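Local coordinates for protein Ras-3 from Cryphonectria parasitica (Cryphonectria parasitica, PDB 4KU4) that belongs to the Ras family of small P-loop guanine-nucleotide-binding proteins and holds guanosine-5'-diphosphate together with magnesium ions, at residues A18-G23 / E80-Q85; Y43-T46 / S50-R53; C55-D58 / H63-I66; V141-K146 / E183-S188. All coordinates share one frame; numbering follows the deposited sequence.

Contact 1 of 4, residues A18-G23 / E80-Q85; sequences AMLGEG and EQWIRQ. With GDP (guanosine-5'-diphosphate), chain C.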
# COMPACT_ATOMS: atom_id res chain seq x y z
N ALA A 18 2.85 5.36 2.91
CA ALA A 18 2.34 6.06 1.73
C ALA A 18 1.63 5.10 0.74
O ALA A 18 2.11 4.01 0.48
CB ALA A 18 3.46 6.86 1.03
N MET A 19 0.48 5.53 0.24
CA MET A 19 -0.18 4.86 -0.89
C MET A 19 0.41 5.33 -2.21
O MET A 19 0.57 6.52 -2.42
CB MET A 19 -1.66 5.17 -0.90
CG MET A 19 -2.33 4.96 0.42
SD MET A 19 -2.31 3.23 0.91
CE MET A 19 -3.41 2.53 -0.31
N LEU A 20 0.76 4.39 -3.07
CA LEU A 20 1.16 4.72 -4.45
C LEU A 20 0.39 3.85 -5.43
O LEU A 20 -0.14 2.79 -5.05
CB LEU A 20 2.66 4.51 -4.64
CG LEU A 20 3.61 5.32 -3.76
CD1 LEU A 20 5.05 4.79 -3.83
CD2 LEU A 20 3.53 6.80 -4.11
N GLY A 21 0.32 4.30 -6.68
CA GLY A 21 -0.43 3.61 -7.72
C GLY A 21 -1.10 4.59 -8.68
O GLY A 21 -1.36 5.74 -8.33
N GLU A 22 -1.40 4.13 -9.89
CA GLU A 22 -2.09 4.98 -10.85
C GLU A 22 -3.49 5.34 -10.37
O GLU A 22 -4.02 4.72 -9.46
CB GLU A 22 -2.20 4.29 -12.21
CG GLU A 22 -0.92 4.23 -12.99
CD GLU A 22 -1.16 3.81 -14.43
OE1 GLU A 22 -2.07 2.98 -14.67
OE2 GLU A 22 -0.46 4.33 -15.32
N GLY A 23 -4.08 6.35 -11.00
CA GLY A 23 -5.45 6.72 -10.69
C GLY A 23 -6.43 5.60 -10.95
O GLY A 23 -6.31 4.87 -11.93
N GLU A 80 8.31 11.91 -5.27
CA GLU A 80 9.56 11.79 -4.52
C GLU A 80 9.45 12.36 -3.10
O GLU A 80 10.09 11.86 -2.18
CB GLU A 80 10.72 12.44 -5.27
CG GLU A 80 11.90 11.50 -5.49
CD GLU A 80 13.23 12.23 -5.55
OE1 GLU A 80 13.34 13.20 -6.33
OE2 GLU A 80 14.17 11.82 -4.83
N GLN A 81 8.65 13.40 -2.92
CA GLN A 81 8.45 13.93 -1.57
C GLN A 81 7.65 12.93 -0.75
O GLN A 81 7.98 12.65 0.40
CB GLN A 81 7.75 15.29 -1.60
CG GLN A 81 7.98 16.13 -0.35
CD GLN A 81 7.99 17.63 -0.67
OE1 GLN A 81 7.00 18.17 -1.16
NE2 GLN A 81 9.10 18.29 -0.39
N TRP A 82 6.60 12.39 -1.35
CA TRP A 82 5.78 11.38 -0.69
C TRP A 82 6.66 10.24 -0.17
O TRP A 82 6.45 9.71 0.93
CB TRP A 82 4.73 10.83 -1.65
CG TRP A 82 3.72 11.83 -2.19
CD1 TRP A 82 3.34 13.01 -1.63
CD2 TRP A 82 2.96 11.69 -3.40
NE1 TRP A 82 2.39 13.62 -2.42
CE2 TRP A 82 2.14 12.83 -3.51
CE3 TRP A 82 2.89 10.71 -4.40
CZ2 TRP A 82 1.26 13.02 -4.58
CZ3 TRP A 82 2.01 10.90 -5.46
CH2 TRP A 82 1.21 12.04 -5.54
N ILE A 83 7.67 9.86 -0.95
CA ILE A 83 8.54 8.75 -0.59
C ILE A 83 9.52 9.08 0.54
O ILE A 83 9.76 8.27 1.43
CB ILE A 83 9.29 8.20 -1.83
CG1 ILE A 83 8.28 7.65 -2.85
CG2 ILE A 83 10.29 7.13 -1.45
CD1 ILE A 83 8.87 7.33 -4.22
N ARG A 84 10.09 10.28 0.49
CA ARG A 84 11.03 10.71 1.53
C ARG A 84 10.35 10.77 2.89
O ARG A 84 10.97 10.46 3.91
CB ARG A 84 11.63 12.08 1.19
CG ARG A 84 12.40 12.11 -0.12
CD ARG A 84 12.87 13.52 -0.47
NE ARG A 84 14.30 13.70 -0.27
CZ ARG A 84 14.84 14.68 0.45
NH1 ARG A 84 14.05 15.58 1.03
NH2 ARG A 84 16.15 14.77 0.58
N GLN A 85 9.08 11.15 2.91
CA GLN A 85 8.38 11.42 4.17
C GLN A 85 7.61 10.23 4.73
O GLN A 85 6.85 10.39 5.69
CB GLN A 85 7.47 12.63 4.02
CG GLN A 85 8.23 13.92 3.76
CD GLN A 85 7.36 15.06 3.26
OE1 GLN A 85 7.86 16.14 2.96
NE2 GLN A 85 6.05 14.81 3.17
PB GDP C . -7.85 5.74 -6.60
O1B GDP C . -7.90 6.47 -5.27
O2B GDP C . -6.64 4.82 -6.63
O3B GDP C . -7.79 6.73 -7.74
O3A GDP C . -9.19 4.83 -6.72
PA GDP C . -10.61 5.04 -5.95
O1A GDP C . -10.54 4.61 -4.50
O2A GDP C . -11.14 6.45 -6.08
O5' GDP C . -11.55 4.00 -6.72
C5' GDP C . -11.74 4.16 -8.13
C4' GDP C . -12.97 3.36 -8.52
O4' GDP C . -12.69 2.01 -8.22
C3' GDP C . -14.20 3.73 -7.72
O3' GDP C . -15.36 3.67 -8.57
C2' GDP C . -14.29 2.64 -6.68
O2' GDP C . -15.64 2.40 -6.27
C1' GDP C . -13.72 1.45 -7.43
N9 GDP C . -13.08 0.46 -6.55
C8 GDP C . -12.05 0.67 -5.70
N7 GDP C . -11.71 -0.48 -5.07
C5 GDP C . -12.52 -1.45 -5.54
C6 GDP C . -12.71 -2.89 -5.31
O6 GDP C . -11.98 -3.50 -4.50
N1 GDP C . -13.66 -3.53 -6.01
C2 GDP C . -14.45 -2.91 -6.88
N2 GDP C . -15.39 -3.64 -7.52
N3 GDP C . -14.35 -1.58 -7.14
C4 GDP C . -13.42 -0.83 -6.51

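Contact 2 of 4, residues Y43-T46 / S50-R53; sequences YDPT and SYRR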
# COMPACT_ATOMS: atom_id res chain seq x y z
N TYR A 43 -16.53 8.16 0.56
CA TYR A 43 -15.65 9.29 0.87
C TYR A 43 -14.49 9.41 -0.10
O TYR A 43 -13.70 8.48 -0.26
CB TYR A 43 -15.14 9.23 2.32
CG TYR A 43 -14.47 10.52 2.75
CD1 TYR A 43 -15.23 11.64 3.07
CD2 TYR A 43 -13.08 10.61 2.83
CE1 TYR A 43 -14.62 12.82 3.44
CE2 TYR A 43 -12.47 11.77 3.22
CZ TYR A 43 -13.25 12.88 3.51
OH TYR A 43 -12.65 14.06 3.90
N ASP A 44 -14.39 10.55 -0.78
CA ASP A 44 -13.38 10.72 -1.83
C ASP A 44 -13.14 12.19 -2.16
O ASP A 44 -13.53 12.65 -3.24
CB ASP A 44 -13.81 10.01 -3.12
CG ASP A 44 -12.73 10.04 -4.19
OD1 ASP A 44 -11.56 10.24 -3.83
OD2 ASP A 44 -13.06 9.87 -5.39
N PRO A 45 -12.48 12.92 -1.26
CA PRO A 45 -12.34 14.36 -1.47
C PRO A 45 -11.40 14.70 -2.63
O PRO A 45 -10.43 13.98 -2.89
CB PRO A 45 -11.76 14.87 -0.15
CG PRO A 45 -11.10 13.69 0.45
CD PRO A 45 -11.92 12.50 0.04
N THR A 46 -11.69 15.79 -3.32
CA THR A 46 -10.90 16.20 -4.48
C THR A 46 -9.43 16.38 -4.09
O THR A 46 -8.51 16.02 -4.83
CB THR A 46 -11.51 17.46 -5.11
OG1 THR A 46 -12.84 17.14 -5.56
CG2 THR A 46 -10.69 17.96 -6.29
N SER A 50 -4.84 12.65 4.68
CA SER A 50 -3.98 11.71 5.38
C SER A 50 -5.01 11.04 6.29
O SER A 50 -5.92 11.71 6.79
CB SER A 50 -2.91 12.41 6.20
OG SER A 50 -2.49 11.62 7.28
N TYR A 51 -4.88 9.74 6.50
CA TYR A 51 -5.86 8.99 7.30
C TYR A 51 -5.17 8.27 8.44
O TYR A 51 -3.97 7.99 8.37
CB TYR A 51 -6.59 7.96 6.42
CG TYR A 51 -7.45 8.56 5.34
CD1 TYR A 51 -8.79 8.84 5.57
CD2 TYR A 51 -6.92 8.83 4.08
CE1 TYR A 51 -9.59 9.39 4.59
CE2 TYR A 51 -7.71 9.38 3.08
CZ TYR A 51 -9.04 9.66 3.34
OH TYR A 51 -9.83 10.19 2.36
N ARG A 52 -5.91 7.95 9.50
CA ARG A 52 -5.32 7.28 10.65
C ARG A 52 -6.09 6.02 11.03
O ARG A 52 -7.32 5.97 10.96
CB ARG A 52 -5.30 8.22 11.87
CG ARG A 52 -4.38 9.43 11.73
CD ARG A 52 -4.66 10.47 12.81
NE ARG A 52 -6.06 10.88 12.80
CZ ARG A 52 -6.60 11.79 11.99
NH1 ARG A 52 -5.86 12.43 11.07
NH2 ARG A 52 -7.89 12.06 12.10
N ARG A 53 -5.34 5.01 11.45
CA ARG A 53 -5.93 3.81 12.02
C ARG A 53 -5.21 3.46 13.32
O ARG A 53 -4.01 3.14 13.32
CB ARG A 53 -5.85 2.64 11.03
CG ARG A 53 -6.23 1.26 11.64
CD ARG A 53 -7.73 1.10 11.84
NE ARG A 53 -8.05 -0.10 12.61
CZ ARG A 53 -8.31 -1.30 12.08
NH1 ARG A 53 -8.57 -2.33 12.88
NH2 ARG A 53 -8.32 -1.47 10.77

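Contact 3 of 4, residues C55-D58 / H63-I66; sequences CVID and HLEI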
# COMPACT_ATOMS: atom_id res chain seq x y z
N CYS A 55 -4.89 0.65 16.00
CA CYS A 55 -5.14 -0.78 15.96
C CYS A 55 -4.16 -1.49 16.87
O CYS A 55 -3.26 -0.87 17.45
CB CYS A 55 -5.00 -1.31 14.52
SG CYS A 55 -3.45 -0.83 13.68
N VAL A 56 -4.35 -2.80 17.00
CA VAL A 56 -3.37 -3.66 17.64
C VAL A 56 -2.92 -4.67 16.58
O VAL A 56 -3.73 -5.44 16.08
CB VAL A 56 -3.98 -4.43 18.83
CG1 VAL A 56 -2.90 -5.24 19.53
CG2 VAL A 56 -4.62 -3.46 19.81
N ILE A 57 -1.64 -4.62 16.23
CA ILE A 57 -1.08 -5.55 15.27
C ILE A 57 -0.20 -6.57 15.99
O ILE A 57 0.81 -6.22 16.60
CB ILE A 57 -0.23 -4.80 14.20
CG1 ILE A 57 -1.09 -3.77 13.46
CG2 ILE A 57 0.34 -5.79 13.21
CD1 ILE A 57 -0.26 -2.68 12.67
N ASP A 58 -0.62 -7.83 15.94
CA ASP A 58 0.11 -8.90 16.61
C ASP A 58 0.48 -8.50 18.04
O ASP A 58 1.64 -8.58 18.44
CB ASP A 58 1.37 -9.28 15.81
CG ASP A 58 1.04 -9.80 14.44
OD1 ASP A 58 -0.12 -10.22 14.23
OD2 ASP A 58 1.93 -9.81 13.56
N HIS A 63 -0.38 2.90 15.64
CA HIS A 63 -1.18 4.00 15.12
C HIS A 63 -0.61 4.36 13.75
O HIS A 63 0.44 4.98 13.65
CB HIS A 63 -1.14 5.20 16.08
CG HIS A 63 -2.18 6.25 15.80
ND1 HIS A 63 -2.42 7.30 16.65
CD2 HIS A 63 -3.04 6.40 14.76
CE1 HIS A 63 -3.39 8.05 16.16
NE2 HIS A 63 -3.78 7.53 15.02
N LEU A 64 -1.30 3.92 12.71
CA LEU A 64 -0.83 4.09 11.35
C LEU A 64 -1.32 5.43 10.82
O LEU A 64 -2.48 5.79 11.01
CB LEU A 64 -1.35 2.96 10.47
CG LEU A 64 -1.25 1.54 11.04
CD1 LEU A 64 -1.77 0.48 10.05
CD2 LEU A 64 0.20 1.24 11.43
N GLU A 65 -0.43 6.18 10.18
CA GLU A 65 -0.82 7.39 9.47
C GLU A 65 -0.60 7.09 7.99
O GLU A 65 0.52 6.81 7.57
CB GLU A 65 0.03 8.59 9.93
CG GLU A 65 -0.38 9.93 9.32
CD GLU A 65 0.14 11.09 10.14
OE1 GLU A 65 -0.69 11.83 10.71
OE2 GLU A 65 1.38 11.24 10.23
N ILE A 66 -1.67 7.14 7.21
CA ILE A 66 -1.58 6.73 5.81
C ILE A 66 -1.78 7.92 4.90
O ILE A 66 -2.83 8.57 4.91
CB ILE A 66 -2.64 5.64 5.50
CG1 ILE A 66 -2.39 4.41 6.37
CG2 ILE A 66 -2.57 5.23 4.04
CD1 ILE A 66 -3.62 3.94 7.08

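Contact 4 of 4, residues V141-K146 / E183-S188; sequences VLVGNK and EEAFFS. With GDP (guanosine-5'-diphosphate), chain C.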
# COMPACT_ATOMS: atom_id res chain seq x y z
N VAL A 141 4.58 -3.31 0.08
CA VAL A 141 3.66 -4.38 -0.31
C VAL A 141 2.97 -4.01 -1.61
O VAL A 141 2.47 -2.89 -1.77
CB VAL A 141 2.62 -4.74 0.81
CG1 VAL A 141 1.80 -3.54 1.24
CG2 VAL A 141 1.71 -5.91 0.35
N LEU A 142 2.99 -4.93 -2.56
CA LEU A 142 2.23 -4.76 -3.79
C LEU A 142 0.84 -5.31 -3.56
O LEU A 142 0.69 -6.45 -3.15
CB LEU A 142 2.87 -5.53 -4.94
CG LEU A 142 4.18 -5.07 -5.55
CD1 LEU A 142 4.66 -6.21 -6.41
CD2 LEU A 142 4.02 -3.78 -6.37
N VAL A 143 -0.17 -4.50 -3.86
CA VAL A 143 -1.55 -4.88 -3.61
C VAL A 143 -2.32 -5.02 -4.91
O VAL A 143 -2.42 -4.08 -5.69
CB VAL A 143 -2.26 -3.85 -2.70
CG1 VAL A 143 -3.77 -4.11 -2.64
CG2 VAL A 143 -1.66 -3.85 -1.31
N GLY A 144 -2.86 -6.20 -5.16
CA GLY A 144 -3.73 -6.41 -6.32
C GLY A 144 -5.16 -6.19 -5.88
O GLY A 144 -5.78 -7.08 -5.32
N ASN A 145 -5.70 -5.00 -6.16
CA ASN A 145 -7.02 -4.62 -5.67
C ASN A 145 -8.11 -4.93 -6.69
O ASN A 145 -7.81 -5.19 -7.86
CB ASN A 145 -7.06 -3.14 -5.30
CG ASN A 145 -8.34 -2.75 -4.56
OD1 ASN A 145 -8.80 -3.46 -3.67
ND2 ASN A 145 -8.91 -1.60 -4.92
N LYS A 146 -9.35 -4.91 -6.23
CA LYS A 146 -10.54 -5.23 -7.02
C LYS A 146 -10.61 -6.73 -7.32
O LYS A 146 -11.05 -7.13 -8.40
CB LYS A 146 -10.62 -4.39 -8.31
CG LYS A 146 -10.26 -2.92 -8.15
CD LYS A 146 -10.95 -2.06 -9.20
CE LYS A 146 -10.51 -0.60 -9.10
NZ LYS A 146 -10.89 0.17 -10.33
N GLU A 183 -6.99 -5.34 5.90
CA GLU A 183 -6.08 -5.22 7.05
C GLU A 183 -4.78 -6.01 6.84
O GLU A 183 -3.69 -5.53 7.17
CB GLU A 183 -6.76 -5.64 8.37
CG GLU A 183 -7.74 -4.61 8.90
CD GLU A 183 -8.29 -4.97 10.27
OE1 GLU A 183 -7.97 -6.07 10.78
OE2 GLU A 183 -9.06 -4.16 10.81
N GLU A 184 -4.87 -7.22 6.29
CA GLU A 184 -3.68 -8.02 6.03
C GLU A 184 -2.69 -7.25 5.16
O GLU A 184 -1.49 -7.28 5.39
CB GLU A 184 -4.06 -9.34 5.36
CG GLU A 184 -4.63 -10.36 6.33
CD GLU A 184 -6.07 -10.11 6.75
OE1 GLU A 184 -6.74 -9.16 6.27
OE2 GLU A 184 -6.55 -10.88 7.60
N ALA A 185 -3.21 -6.53 4.17
CA ALA A 185 -2.34 -5.81 3.24
C ALA A 185 -1.56 -4.71 3.96
O ALA A 185 -0.33 -4.67 3.88
CB ALA A 185 -3.15 -5.24 2.13
N PHE A 186 -2.27 -3.81 4.64
CA PHE A 186 -1.61 -2.72 5.36
C PHE A 186 -0.71 -3.21 6.49
O PHE A 186 0.39 -2.70 6.68
CB PHE A 186 -2.64 -1.74 5.94
CG PHE A 186 -3.25 -0.82 4.93
CD1 PHE A 186 -2.64 0.38 4.60
CD2 PHE A 186 -4.46 -1.14 4.32
CE1 PHE A 186 -3.19 1.23 3.68
CE2 PHE A 186 -5.02 -0.27 3.39
CZ PHE A 186 -4.38 0.91 3.07
N PHE A 187 -1.19 -4.18 7.28
CA PHE A 187 -0.40 -4.64 8.40
C PHE A 187 0.85 -5.41 7.95
O PHE A 187 1.81 -5.54 8.71
CB PHE A 187 -1.23 -5.53 9.34
CG PHE A 187 -2.40 -4.83 9.97
CD1 PHE A 187 -2.60 -3.47 9.82
CD2 PHE A 187 -3.29 -5.55 10.74
CE1 PHE A 187 -3.68 -2.84 10.41
CE2 PHE A 187 -4.37 -4.93 11.34
CZ PHE A 187 -4.57 -3.57 11.18
N SER A 188 0.84 -5.90 6.72
CA SER A 188 1.95 -6.71 6.24
C SER A 188 3.28 -5.98 6.30
O SER A 188 4.31 -6.58 6.60
CB SER A 188 1.69 -7.25 4.82
OG SER A 188 1.72 -6.23 3.84
PB GDP C . -7.85 5.74 -6.60
O1B GDP C . -7.90 6.47 -5.27
O2B GDP C . -6.64 4.82 -6.63
O3B GDP C . -7.79 6.73 -7.74
O3A GDP C . -9.19 4.83 -6.72
PA GDP C . -10.61 5.04 -5.95
O1A GDP C . -10.54 4.61 -4.50
O2A GDP C . -11.14 6.45 -6.08
O5' GDP C . -11.55 4.00 -6.72
C5' GDP C . -11.74 4.16 -8.13
C4' GDP C . -12.97 3.36 -8.52
O4' GDP C . -12.69 2.01 -8.22
C3' GDP C . -14.20 3.73 -7.72
O3' GDP C . -15.36 3.67 -8.57
C2' GDP C . -14.29 2.64 -6.68
O2' GDP C . -15.64 2.40 -6.27
C1' GDP C . -13.72 1.45 -7.43
N9 GDP C . -13.08 0.46 -6.55
C8 GDP C . -12.05 0.67 -5.70
N7 GDP C . -11.71 -0.48 -5.07
C5 GDP C . -12.52 -1.45 -5.54
C6 GDP C . -12.71 -2.89 -5.31
O6 GDP C . -11.98 -3.50 -4.50
N1 GDP C . -13.66 -3.53 -6.01
C2 GDP C . -14.45 -2.91 -6.88
N2 GDP C . -15.39 -3.64 -7.52
N3 GDP C . -14.35 -1.58 -7.14
C4 GDP C . -13.42 -0.83 -6.51

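Contact 1 of 4, residues A18-G23 / E80-Q85
A18 and W82 mark the nearest backbone approach, their CA atoms 6.8 Å apart, where strand 18-20 and helix 80-84 pass in roughly opposite directions at 144° between their N-to-C axes. The axes come within 9.1 Å of each other, and no hydrogen bond joins the two segments; they meet through side chains and one carbonyl. A18 presents its methyl to the backbone of the helix: CB lies 4.1 Å from W82 O, a carbonyl that is itself hydrogen-bonded by N86 ND2. L20 starts off beside the helix rather than aimed at it, but its branched end bends closer and spreads over two residues. One methyl, CD2, meets the six-membered part of the indole, 4.0 Å from W82 CE3. The other, CD1, rests against I83 CG1 at 4.4 Å. W82 has its CG on the N side of CA, opposite the carbonyl carbon (chi1 -61°), which brings the indole to the end of L20, the two side chains meeting obliquely. This is the helix-on-sheet layer of the Ras fold: strand 15-20 is hydrogen-bonded to strand 88-94, and helix 77-84 covers one of its faces. In the same layer L20 also touches V111 of helix 98-118, I83 touches F89, and W82 reaches T69 and L67. M19 turns its end away from the helix, toward V90, V92 and I66. Past the strand the chain enters the probable P-loop; G23 C comes within 3.7 Å of O3B of guanosine-5'-diphosphate, and G21 O accepts a hydrogen bond from K27 NZ.

Contact 2 of 4, residues Y43-T46 / S50-R53
Y43 and Y51 meet across a wide backbone gap: their CA atoms are 11.7 Å apart, the loop 43-46 standing off from strand 50-53 with no backbone hydrogen bond between them. The two phenols bridge that distance. The Y51 oxygen lies in the plane of the Y43 ring, at its edge, with OH 3.2 Å from Y43 CE2. The same OH is 3.3 Å from Y43 CD2, and thus sits at the CD2-CE2 edge rather than above a face. Behind the oxygen, Y51 CE1 packs 4.0 Å from Y43 CE2. P45 and Y51 point toward one another from opposite directions, P45 CD 3.9 Å from Y51 OH, and the proline and the tyrosine edge lie side by side in front of the hydroxyl. Y43 owes this to its first torsion, with CG trans to the backbone N (chi1 -168°), which carries the ring toward the strand. The far end of the ring is held separately, since Y43 OH is hydrogen-bonded to D49 OD1, and H37 stacks on the ring. Y51 is buried, its flanks against T31, V32 and T35 of helix 27-35. D44 turns away from the strand and touches guanosine-5'-diphosphate. The sequence and position of this loop, leading from helix 27-35 into the edge strand of the sheet beside the nucleotide, match the first switch region of Ras proteins.

Contact 3 of 4, residues C55-D58 / H63-I66
C55, I57 and L64 form a small apolar cluster on one side of two antiparallel strands. L64 supplies the middle of it. Its CG leans to the N side of CA (chi1 -45°), its end comes nearer the partner strand than its CB does, and two of its atoms meet two neighbours. The branch carbon L64 CG takes the sulfur of C55, SG, at 4.2 Å. The methyl CD2 meets I57 CD1, 4.1 Å away, the leucine and isoleucine reaching toward each other tip to tip. The CG1-CD1 arm of I57 is extended (chi2 163°), which carries CD1 across to the leucine. C55 has SG tucked between its own N and carbonyl carbon (chi1 51°), an otherwise cramped placement that keeps the thiol on the side of the strand where L64 lies. The strands alternate in the usual way, so V56 and H63 turn their side chains away from the cluster. Backbone closeness is greatest at C55 and H63, whose CA atoms are 6.3 Å apart. No hydrogen bond runs directly between the two segments; C55 pairs by its backbone with S62 and L64 with R53. F187 of helix 182-196 touches all three apolar side chains, and V190 of that helix also meets I57. D58, just past the end of strand 50-57, forms a salt bridge with R191 of this helix. Altogether this is the end of a beta hairpin, strands 50-57 and 60-67, at the edge of the Ras-fold sheet, its apolar side facing the C-terminal helix.

Contact 4 of 4, residues V141-K146 / E183-S188
V141, V143, A185 and S188 bring strand 141-145 and helix 183-188 together, the strand and helix nearly antiparallel at 165° with their axes 8.8 Å apart. Apolar packing comes first. V143 places CG2 4.0 Å from the methyl CB of A185; their CA atoms are the nearest pair of the two segments. Two residues earlier on the strand, V141 faces the next turn of the helix, its CB 3.5 Å from S188 OG and its CG1 3.6 Å from A185 O, so the valine covers a polar site rather than a hydrocarbon one. That site is occupied by a bond within the helix: S188 OG donates to A185 O at 2.6 Å, meeting it at a C=O...O angle of 141° and tilted out of the carbonyl plane. S188 adopts chi1 near 70°, folding its hydroxyl back to its own backbone and reaching that carbonyl. The remaining interactions concern the nucleotide, well away from the helix. K146, extended beyond CG, lays its aliphatic chain across the guanine of guanosine-5'-diphosphate, CB near N1, CG 3.8 Å from C6, CD near C4 and CE by the ribose, and NZ makes a weak hydrogen bond to O4'. Salt bridging to D94 and a hydrogen bond to G24 O also hold that amino group. N145 ND2 is 3.0 Å from the base N7 while it hydrogen-bonds V25 O, and N145 OD1 is tied to T174 and A176. N145 and K146, with D148 hydrogen-bonded to the nucleotide, form the NKxD motif of Ras-family proteins, reached from a sheet strand that the C-terminal helix covers.

Overall arrangement
From the N terminus, strand 15-20 is the first element, and contact 1 closes the long loop from it to helix 77-84. Contacts 2 and 3 both fall within that loop, one after the other: contact 2 ties the loop at 43-46 to strand 50-57, and contact 3 closes the hairpin with strand 60-67. Contact 4 begins only after contact 1 has closed, joining strand 140-145 to the C-terminal helix. The sheet unites them all, with M19 packing on I66 and on F186. Helix 182-196 reaches back to contact 3 through F187, and to contact 2 through the R53-E183 salt bridge. Contacts 1, 2 and 4 all reach guanosine-5'-diphosphate, contact 2 through D44.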